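Local coordinates for protein cytosolic phospholipase A2 delta (Homo sapiens, PDB 5IZ5) that hydrolyses glycerophospholipids at the sn-2 position in a calcium-dependent manner, preferring linoleic acid there, to release a fatty acid and a lysophospholipid, at residues L165-D173 with V269-C278; L505-G513 with S606-Q614. The protein carries 3 engineered substitutions. All coordinates share one frame; numbering follows the deposited sequence.

Interaction 1. Residues L165-D173 with V269-C278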
loop_
_atom_site.group_PDB
_atom_site.type_symbol
_atom_site.label_atom_id
_atom_site.label_comp_id
_atom_site.label_asym_id
_atom_site.label_seq_id
_atom_site.Cartn_x
_atom_site.Cartn_y
_atom_site.Cartn_z
ATOM N N LEU B 165 -17.657 18.201 0.862
ATOM C CA LEU B 165 -16.531 19.127 0.735
ATOM C C LEU B 165 -17.002 20.425 0.109
ATOM O O LEU B 165 -17.709 20.414 -0.900
ATOM C CB LEU B 165 -15.410 18.530 -0.130
ATOM C CG LEU B 165 -13.966 18.719 0.339
ATOM C CD1 LEU B 165 -13.770 18.105 1.714
ATOM C CD2 LEU B 165 -13.026 18.084 -0.665
ATOM N N SER B 166 -16.605 21.536 0.721
ATOM C CA SER B 166 -16.774 22.851 0.126
ATOM C C SER B 166 -15.436 23.354 -0.395
ATOM O O SER B 166 -14.369 22.953 0.077
ATOM C CB SER B 166 -17.347 23.828 1.145
ATOM O OG SER B 166 -18.633 23.408 1.569
ATOM N N CYS B 167 -15.509 24.216 -1.398
ATOM C CA CYS B 167 -14.339 24.749 -2.068
ATOM C C CYS B 167 -14.449 26.283 -2.033
ATOM O O CYS B 167 -15.503 26.836 -2.349
ATOM C CB CYS B 167 -14.301 24.251 -3.525
ATOM S SG CYS B 167 -13.964 22.493 -3.966
ATOM N N LEU B 168 -13.386 26.978 -1.624
ATOM C CA LEU B 168 -13.407 28.448 -1.590
ATOM C C LEU B 168 -12.254 29.060 -2.369
ATOM O O LEU B 168 -11.087 28.757 -2.110
ATOM C CB LEU B 168 -13.519 28.935 -0.140
ATOM C CG LEU B 168 -12.658 29.959 0.624
ATOM C CD1 LEU B 168 -11.797 30.916 -0.184
ATOM C CD2 LEU B 168 -13.600 30.744 1.534
ATOM N N ASP B 169 -12.599 29.915 -3.332
ATOM C CA ASP B 169 -11.612 30.562 -4.198
ATOM C C ASP B 169 -11.403 32.021 -3.811
ATOM O O ASP B 169 -12.371 32.753 -3.609
ATOM C CB ASP B 169 -12.060 30.496 -5.661
ATOM C CG ASP B 169 -11.734 29.168 -6.320
ATOM O OD1 ASP B 169 -10.763 28.502 -5.903
ATOM O OD2 ASP B 169 -12.450 28.801 -7.274
ATOM N N VAL B 170 -10.140 32.435 -3.728
ATOM C CA VAL B 170 -9.787 33.814 -3.413
ATOM C C VAL B 170 -8.976 34.407 -4.566
ATOM O O VAL B 170 -7.888 33.922 -4.872
ATOM C CB VAL B 170 -8.952 33.903 -2.124
ATOM C CG1 VAL B 170 -8.724 35.352 -1.737
ATOM C CG2 VAL B 170 -9.629 33.163 -0.984
ATOM N N HIS B 171 -9.514 35.449 -5.201
ATOM C CA HIS B 171 -8.852 36.120 -6.327
ATOM C C HIS B 171 -8.417 37.522 -5.939
ATOM O O HIS B 171 -9.014 38.142 -5.066
ATOM C CB HIS B 171 -9.777 36.158 -7.544
ATOM C CG HIS B 171 -10.086 34.801 -8.093
ATOM N ND1 HIS B 171 -9.235 34.134 -8.949
ATOM C CD2 HIS B 171 -11.135 33.970 -7.882
ATOM C CE1 HIS B 171 -9.753 32.958 -9.254
ATOM N NE2 HIS B 171 -10.906 32.834 -8.620
ATOM N N LEU B 172 -7.376 38.020 -6.596
ATOM C CA LEU B 172 -6.693 39.224 -6.147
ATOM C C LEU B 172 -6.323 40.204 -7.260
ATOM O O LEU B 172 -5.587 39.860 -8.182
ATOM C CB LEU B 172 -5.453 38.806 -5.355
ATOM C CG LEU B 172 -4.286 39.780 -5.185
ATOM C CD1 LEU B 172 -4.733 41.140 -4.674
ATOM C CD2 LEU B 172 -3.249 39.171 -4.267
ATOM N N ASP B 173 -6.834 41.432 -7.137
ATOM C CA ASP B 173 -6.412 42.565 -7.956
ATOM C C ASP B 173 -5.214 43.236 -7.320
ATOM O O ASP B 173 -4.154 42.645 -7.249
ATOM C CB ASP B 173 -7.528 43.598 -8.090
ATOM C CG ASP B 173 -8.666 43.124 -8.970
ATOM O OD1 ASP B 173 -8.398 42.471 -10.002
ATOM O OD2 ASP B 173 -9.830 43.423 -8.645
ATOM N N VAL B 269 -6.105 46.324 -0.415
ATOM C CA VAL B 269 -5.949 45.449 -1.577
ATOM C C VAL B 269 -7.237 44.656 -1.704
ATOM O O VAL B 269 -7.696 44.061 -0.730
ATOM C CB VAL B 269 -4.760 44.486 -1.425
ATOM C CG1 VAL B 269 -4.726 43.488 -2.574
ATOM C CG2 VAL B 269 -3.454 45.264 -1.365
ATOM N N ARG B 270 -7.812 44.649 -2.902
ATOM C CA ARG B 270 -9.149 44.107 -3.113
ATOM C C ARG B 270 -9.092 42.618 -3.432
ATOM O O ARG B 270 -8.488 42.223 -4.428
ATOM C CB ARG B 270 -9.833 44.858 -4.258
ATOM C CG ARG B 270 -11.336 44.640 -4.363
ATOM C CD ARG B 270 -11.928 45.504 -5.470
ATOM N NE ARG B 270 -13.353 45.773 -5.280
ATOM C CZ ARG B 270 -13.855 46.687 -4.447
ATOM N NH1 ARG B 270 -13.058 47.442 -3.693
ATOM N NH2 ARG B 270 -15.173 46.842 -4.360
ATOM N N LEU B 271 -9.714 41.797 -2.584
ATOM C CA LEU B 271 -9.845 40.369 -2.852
ATOM C C LEU B 271 -11.299 40.002 -3.041
ATOM O O LEU B 271 -12.182 40.556 -2.391
ATOM C CB LEU B 271 -9.265 39.528 -1.711
ATOM C CG LEU B 271 -7.782 39.190 -1.732
ATOM C CD1 LEU B 271 -6.946 40.120 -2.583
ATOM C CD2 LEU B 271 -7.239 39.193 -0.325
ATOM N N GLN B 272 -11.526 39.040 -3.926
ATOM C CA GLN B 272 -12.856 38.521 -4.185
ATOM C C GLN B 272 -12.890 37.037 -3.866
ATOM O O GLN B 272 -12.101 36.248 -4.388
ATOM C CB GLN B 272 -13.262 38.792 -5.630
ATOM C CG GLN B 272 -13.473 40.273 -5.893
ATOM C CD GLN B 272 -13.804 40.594 -7.337
ATOM O OE1 GLN B 272 -13.097 41.357 -8.003
ATOM N NE2 GLN B 272 -14.881 40.009 -7.832
ATOM N N LEU B 273 -13.796 36.636 -2.990
ATOM C CA LEU B 273 -13.889 35.206 -2.751
ATOM C C LEU B 273 -15.299 34.654 -2.863
ATOM O O LEU B 273 -16.283 35.322 -2.528
ATOM C CB LEU B 273 -13.160 34.747 -1.476
ATOM C CG LEU B 273 -13.499 35.073 -0.036
ATOM C CD1 LEU B 273 -13.452 36.562 0.244
ATOM C CD2 LEU B 273 -14.832 34.477 0.371
ATOM N N LYS B 274 -15.368 33.431 -3.391
ATOM C CA LYS B 274 -16.616 32.706 -3.493
ATOM C C LYS B 274 -16.462 31.279 -2.990
ATOM O O LYS B 274 -15.633 30.515 -3.488
ATOM C CB LYS B 274 -17.132 32.689 -4.934
ATOM C CG LYS B 274 -18.301 31.724 -5.144
ATOM C CD LYS B 274 -19.498 32.351 -5.852
ATOM C CE LYS B 274 -20.744 31.489 -5.688
ATOM N NZ LYS B 274 -21.959 32.137 -6.254
ATOM N N ALA B 275 -17.296 30.941 -2.013
ATOM C CA ALA B 275 -17.390 29.593 -1.492
ATOM C C ALA B 275 -18.460 28.854 -2.281
ATOM O O ALA B 275 -19.541 29.391 -2.528
ATOM C CB ALA B 275 -17.745 29.625 -0.018
ATOM N N GLU B 276 -18.149 27.624 -2.671
ATOM C CA GLU B 276 -19.035 26.816 -3.495
ATOM C C GLU B 276 -18.955 25.363 -3.041
ATOM O O GLU B 276 -17.948 24.937 -2.474
ATOM C CB GLU B 276 -18.633 26.942 -4.973
ATOM C CG GLU B 276 -19.782 27.272 -5.912
ATOM C CD GLU B 276 -19.340 27.374 -7.363
ATOM O OE1 GLU B 276 -18.368 26.686 -7.753
ATOM O OE2 GLU B 276 -19.970 28.147 -8.117
ATOM N N GLY B 277 -20.017 24.601 -3.282
ATOM C CA GLY B 277 -19.963 23.156 -3.086
ATOM C C GLY B 277 -18.906 22.585 -4.016
ATOM O O GLY B 277 -18.829 22.967 -5.178
ATOM N N CYS B 278 -18.046 21.719 -3.497
ATOM C CA CYS B 278 -17.145 20.960 -4.353
ATOM C C CYS B 278 -18.012 19.945 -5.097
ATOM O O CYS B 278 -18.951 19.397 -4.521
ATOM C CB CYS B 278 -16.098 20.226 -3.533
ATOM S SG CYS B 278 -14.913 21.271 -2.630
HETATM O O HOH W 1 -20.125 19.481 -2.260
#

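Interaction 2. Residues L505-G513 with S606-Q614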
loop_
_atom_site.group_PDB
_atom_site.type_symbol
_atom_site.label_atom_id
_atom_site.label_comp_id
_atom_site.label_asym_id
_atom_site.label_seq_id
_atom_site.Cartn_x
_atom_site.Cartn_y
_atom_site.Cartn_z
ATOM N N LEU B 505 -2.623 7.524 -11.097
ATOM C CA LEU B 505 -2.767 8.482 -10.008
ATOM C C LEU B 505 -2.087 8.075 -8.692
ATOM O O LEU B 505 -2.064 8.860 -7.746
ATOM C CB LEU B 505 -4.254 8.752 -9.761
ATOM C CG LEU B 505 -5.014 9.417 -10.914
ATOM C CD1 LEU B 505 -6.428 9.738 -10.464
ATOM C CD2 LEU B 505 -4.320 10.684 -11.403
ATOM N N PHE B 506 -1.535 6.864 -8.624
ATOM C CA PHE B 506 -0.835 6.420 -7.420
ATOM C C PHE B 506 0.459 7.205 -7.256
ATOM O O PHE B 506 1.309 7.212 -8.147
ATOM C CB PHE B 506 -0.519 4.923 -7.449
ATOM C CG PHE B 506 0.390 4.502 -6.342
ATOM C CD1 PHE B 506 -0.099 4.344 -5.056
ATOM C CD2 PHE B 506 1.743 4.314 -6.576
ATOM C CE1 PHE B 506 0.738 3.983 -4.019
ATOM C CE2 PHE B 506 2.584 3.951 -5.547
ATOM C CZ PHE B 506 2.083 3.788 -4.271
ATOM N N GLY B 507 0.601 7.845 -6.102
ATOM C CA GLY B 507 1.709 8.756 -5.858
ATOM C C GLY B 507 1.303 10.219 -5.947
ATOM O O GLY B 507 2.100 11.098 -5.625
ATOM N N SER B 508 0.075 10.486 -6.389
ATOM C CA SER B 508 -0.446 11.855 -6.408
ATOM C C SER B 508 -0.992 12.206 -5.042
ATOM O O SER B 508 -1.163 11.336 -4.192
ATOM C CB SER B 508 -1.524 12.030 -7.486
ATOM O OG SER B 508 -0.954 11.965 -8.784
ATOM N N GLU B 509 -1.264 13.487 -4.835
ATOM C CA GLU B 509 -1.741 13.978 -3.547
ATOM C C GLU B 509 -3.254 14.120 -3.565
ATOM O O GLU B 509 -3.828 14.622 -4.530
ATOM C CB GLU B 509 -1.073 15.314 -3.211
ATOM C CG GLU B 509 0.414 15.166 -2.921
ATOM C CD GLU B 509 1.159 16.485 -2.847
ATOM O OE1 GLU B 509 0.517 17.556 -2.900
ATOM O OE2 GLU B 509 2.404 16.438 -2.750
ATOM N N PHE B 510 -3.886 13.679 -2.485
ATOM C CA PHE B 510 -5.326 13.611 -2.399
ATOM C C PHE B 510 -5.808 14.216 -1.105
ATOM O O PHE B 510 -5.060 14.297 -0.124
ATOM C CB PHE B 510 -5.789 12.149 -2.420
ATOM C CG PHE B 510 -5.591 11.455 -3.742
ATOM C CD1 PHE B 510 -6.662 11.258 -4.604
ATOM C CD2 PHE B 510 -4.343 10.983 -4.116
ATOM C CE1 PHE B 510 -6.487 10.606 -5.811
ATOM C CE2 PHE B 510 -4.163 10.327 -5.324
ATOM C CZ PHE B 510 -5.240 10.137 -6.168
ATOM N N PHE B 511 -7.078 14.616 -1.105
ATOM C CA PHE B 511 -7.776 14.991 0.114
ATOM C C PHE B 511 -9.264 14.658 0.004
ATOM O O PHE B 511 -9.950 15.085 -0.926
ATOM C CB PHE B 511 -7.608 16.473 0.413
ATOM C CG PHE B 511 -8.346 16.916 1.645
ATOM C CD1 PHE B 511 -9.483 17.713 1.548
ATOM C CD2 PHE B 511 -7.925 16.502 2.896
ATOM C CE1 PHE B 511 -10.173 18.106 2.685
ATOM C CE2 PHE B 511 -8.608 16.891 4.041
ATOM C CZ PHE B 511 -9.735 17.690 3.931
ATOM N N MET B 512 -9.758 13.892 0.968
ATOM C CA MET B 512 -11.157 13.463 1.007
ATOM C C MET B 512 -11.611 12.837 -0.314
ATOM O O MET B 512 -12.732 13.074 -0.779
ATOM C CB MET B 512 -12.066 14.634 1.388
ATOM C CG MET B 512 -13.428 14.230 1.926
ATOM S SD MET B 512 -13.326 13.505 3.551
ATOM C CE MET B 512 -12.945 14.943 4.553
ATOM N N GLY B 513 -10.731 12.037 -0.913
ATOM C CA GLY B 513 -11.061 11.313 -2.124
ATOM C C GLY B 513 -10.887 12.106 -3.396
ATOM O O GLY B 513 -11.021 11.536 -4.478
ATOM N N SER B 606 5.263 7.415 0.084
ATOM C CA SER B 606 4.241 7.694 -0.911
ATOM C C SER B 606 3.091 8.489 -0.318
ATOM O O SER B 606 2.613 8.167 0.763
ATOM C CB SER B 606 3.707 6.399 -1.499
ATOM O OG SER B 606 4.729 5.738 -2.222
ATOM N N PRO B 607 2.651 9.542 -1.022
ATOM C CA PRO B 607 1.455 10.246 -0.581
ATOM C C PRO B 607 0.270 9.299 -0.465
ATOM O O PRO B 607 0.086 8.437 -1.326
ATOM C CB PRO B 607 1.224 11.268 -1.699
ATOM C CG PRO B 607 2.586 11.527 -2.248
ATOM C CD PRO B 607 3.268 10.188 -2.195
ATOM N N ASN B 608 -0.503 9.452 0.601
ATOM C CA ASN B 608 -1.625 8.574 0.861
ATOM C C ASN B 608 -2.888 9.038 0.138
ATOM O O ASN B 608 -3.473 10.057 0.497
ATOM C CB ASN B 608 -1.884 8.521 2.363
ATOM C CG ASN B 608 -3.030 7.599 2.723
ATOM O OD1 ASN B 608 -3.501 6.810 1.897
ATOM N ND2 ASN B 608 -3.454 7.658 3.970
ATOM N N PHE B 609 -3.320 8.273 -0.861
ATOM C CA PHE B 609 -4.544 8.603 -1.597
ATOM C C PHE B 609 -5.820 8.552 -0.742
ATOM O O PHE B 609 -6.852 9.076 -1.140
ATOM C CB PHE B 609 -4.688 7.760 -2.885
ATOM C CG PHE B 609 -4.597 6.269 -2.683
ATOM C CD1 PHE B 609 -5.718 5.524 -2.354
ATOM C CD2 PHE B 609 -3.393 5.605 -2.879
ATOM C CE1 PHE B 609 -5.630 4.146 -2.191
ATOM C CE2 PHE B 609 -3.303 4.232 -2.707
ATOM C CZ PHE B 609 -4.422 3.506 -2.365
ATOM N N LEU B 610 -5.744 7.935 0.437
ATOM C CA LEU B 610 -6.858 7.945 1.377
ATOM C C LEU B 610 -6.914 9.187 2.277
ATOM O O LEU B 610 -7.857 9.319 3.062
ATOM C CB LEU B 610 -6.793 6.701 2.273
ATOM C CG LEU B 610 -6.753 5.336 1.583
ATOM C CD1 LEU B 610 -6.844 4.227 2.619
ATOM C CD2 LEU B 610 -7.873 5.192 0.561
ATOM N N GLN B 611 -5.929 10.082 2.174
ATOM C CA GLN B 611 -5.798 11.195 3.124
ATOM C C GLN B 611 -7.099 11.970 3.355
ATOM O O GLN B 611 -7.775 12.379 2.412
ATOM C CB GLN B 611 -4.706 12.179 2.688
ATOM C CG GLN B 611 -4.495 13.306 3.697
ATOM C CD GLN B 611 -3.328 14.226 3.371
ATOM O OE1 GLN B 611 -2.699 14.133 2.316
ATOM N NE2 GLN B 611 -3.052 15.143 4.278
ATOM N N GLY B 612 -7.453 12.148 4.620
ATOM C CA GLY B 612 -8.603 12.964 4.982
ATOM C C GLY B 612 -9.925 12.226 5.029
ATOM O O GLY B 612 -10.855 12.686 5.684
ATOM N N LEU B 613 -10.017 11.069 4.374
ATOM C CA LEU B 613 -11.222 10.250 4.464
ATOM C C LEU B 613 -11.399 9.783 5.897
ATOM O O LEU B 613 -10.421 9.648 6.645
ATOM C CB LEU B 613 -11.132 9.047 3.524
ATOM C CG LEU B 613 -11.083 9.397 2.036
ATOM C CD1 LEU B 613 -10.697 8.181 1.210
ATOM C CD2 LEU B 613 -12.414 9.981 1.574
ATOM N N GLN B 614 -12.649 9.530 6.280
ATOM C CA GLN B 614 -12.964 9.165 7.652
ATOM C C GLN B 614 -13.618 7.790 7.745
ATOM O O GLN B 614 -14.171 7.287 6.772
ATOM C CB GLN B 614 -13.851 10.243 8.266
ATOM C CG GLN B 614 -13.299 11.655 8.054
ATOM C CD GLN B 614 -14.077 12.730 8.782
ATOM O OE1 GLN B 614 -15.200 12.500 9.228
ATOM N NE2 GLN B 614 -13.477 13.915 8.912
HETATM O O HOH W 2 -0.996 8.517 -3.965
HETATM O O HOH W 3 -2.210 12.445 -0.505
HETATM O O HOH W 4 -8.213 11.357 -0.037
#

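Interaction 1. Residues L165-D173 with V269-C278
Cys278 and Cys167 are joined by a disulfide, Cys167 SG to Cys278 SG at 2.0 Å, at one end of an antiparallel strand pair. The cysteines are not direct register mates, since Cys167 faces Glu276. With chi1 -70° and -66°, each SG lies anti to its own carbonyl carbon, and the CB-SG-SG-CB torsion is 120°. Cys278 CB tucks against Leu165 O, which receives Cys278 N (2.9 Å) and a water proton; Leu165 CB covers the sulfur at 3.7 Å from Cys278 SG. From here the backbones are zipped by reciprocal bonds at Cys167 with Glu276, Asp169 with Lys274, and His171 with Gln272, where His171 N meets Gln272 O at 2.8 Å. Gln272, extended beyond CG, projects from the same face as His171 and touches Thr258; on that face Asp169 makes a salt bridge with Arg212. Leu168, Val170, Leu271, Leu172, Leu273 and Ala275 form the other, apolar face. Val170 CG2 lies alongside Leu273 CB at 3.9 Å, and Leu172 crosses Leu271 at an angle. Cutting Leu172 back to an alanine would probably strip most of its cover from Leu271 CD1 and open a gap toward Leu189. That apolar face lies against strand 188-193 of a second sheet, a two-sheet beta sandwich consistent with the second C2-type domain of this phospholipase, with the disulfide closing one end of this pair.

Interaction 2. Residues L505-G513 with S606-Q614
First torsions set Phe609 against Phe506: at chi1 54° Phe609 CG sits between its backbone N and carbonyl carbon, while Phe506 CG is anti to its own N at chi1 170°. Phe609 CE2 thereby reaches the rim of the Phe506 ring, near its plane, 4.0 Å from Phe506 CD1. Phe609 CB rests over a face of Phe510, 3.8 Å from that ring's centroid and 24° off its normal, a CH-pi contact; Val501 touches both Phe510 and Phe609. Pro607 CG lies 3.4 Å from Gly507 O. At the other end Leu613 CD2 packs against the backbone, 3.5 Å from Met512 C. Gly612 passes close to Phe511, where a CB would strike the ring.

A single direct backbone bond crosses, Met512 N to Gln611 O at 2.9 Å. Waters bridge further peptide groups: one accepts from Gly507 N and donates to Ser508 O and Pro607 O; another accepts from Gly513 N, 2.8 Å from the water oxygen, and donates to Phe609 O and Gln611 O. Asn608 OD1 holds Leu610 N in an Asx turn, its ND2 going to Glu644 O, which probably steadies the turn that carries Phe609. The contact thus couples buried aromatic packing with water-bridged backbone, so waters satisfy peptide groups that the two segments, with one direct backbone bond between them, do not pair themselves.

In the fold
Interaction 1 lies far out, about 35 Å from the centre of the chain to its own centre, and is only partly buried, whereas interaction 2 is a buried contact centred about 12 Å from the chain centre, in the catalytic region. Regular reciprocal backbone bonds and a covalent bridge hold the first; aromatic packing and bound waters hold the second, which has little regular structure. They nevertheless meet: Leu165 CD1 lies 3.7 Å from Phe511 CE1 and 3.9 Å from Met512 CB, so the middle of strand 160-172, at Leu165, packs against 505-513. The same strand pairs with strand 614-615, at the end of 606-614, joining the C2-type region to the catalytic region.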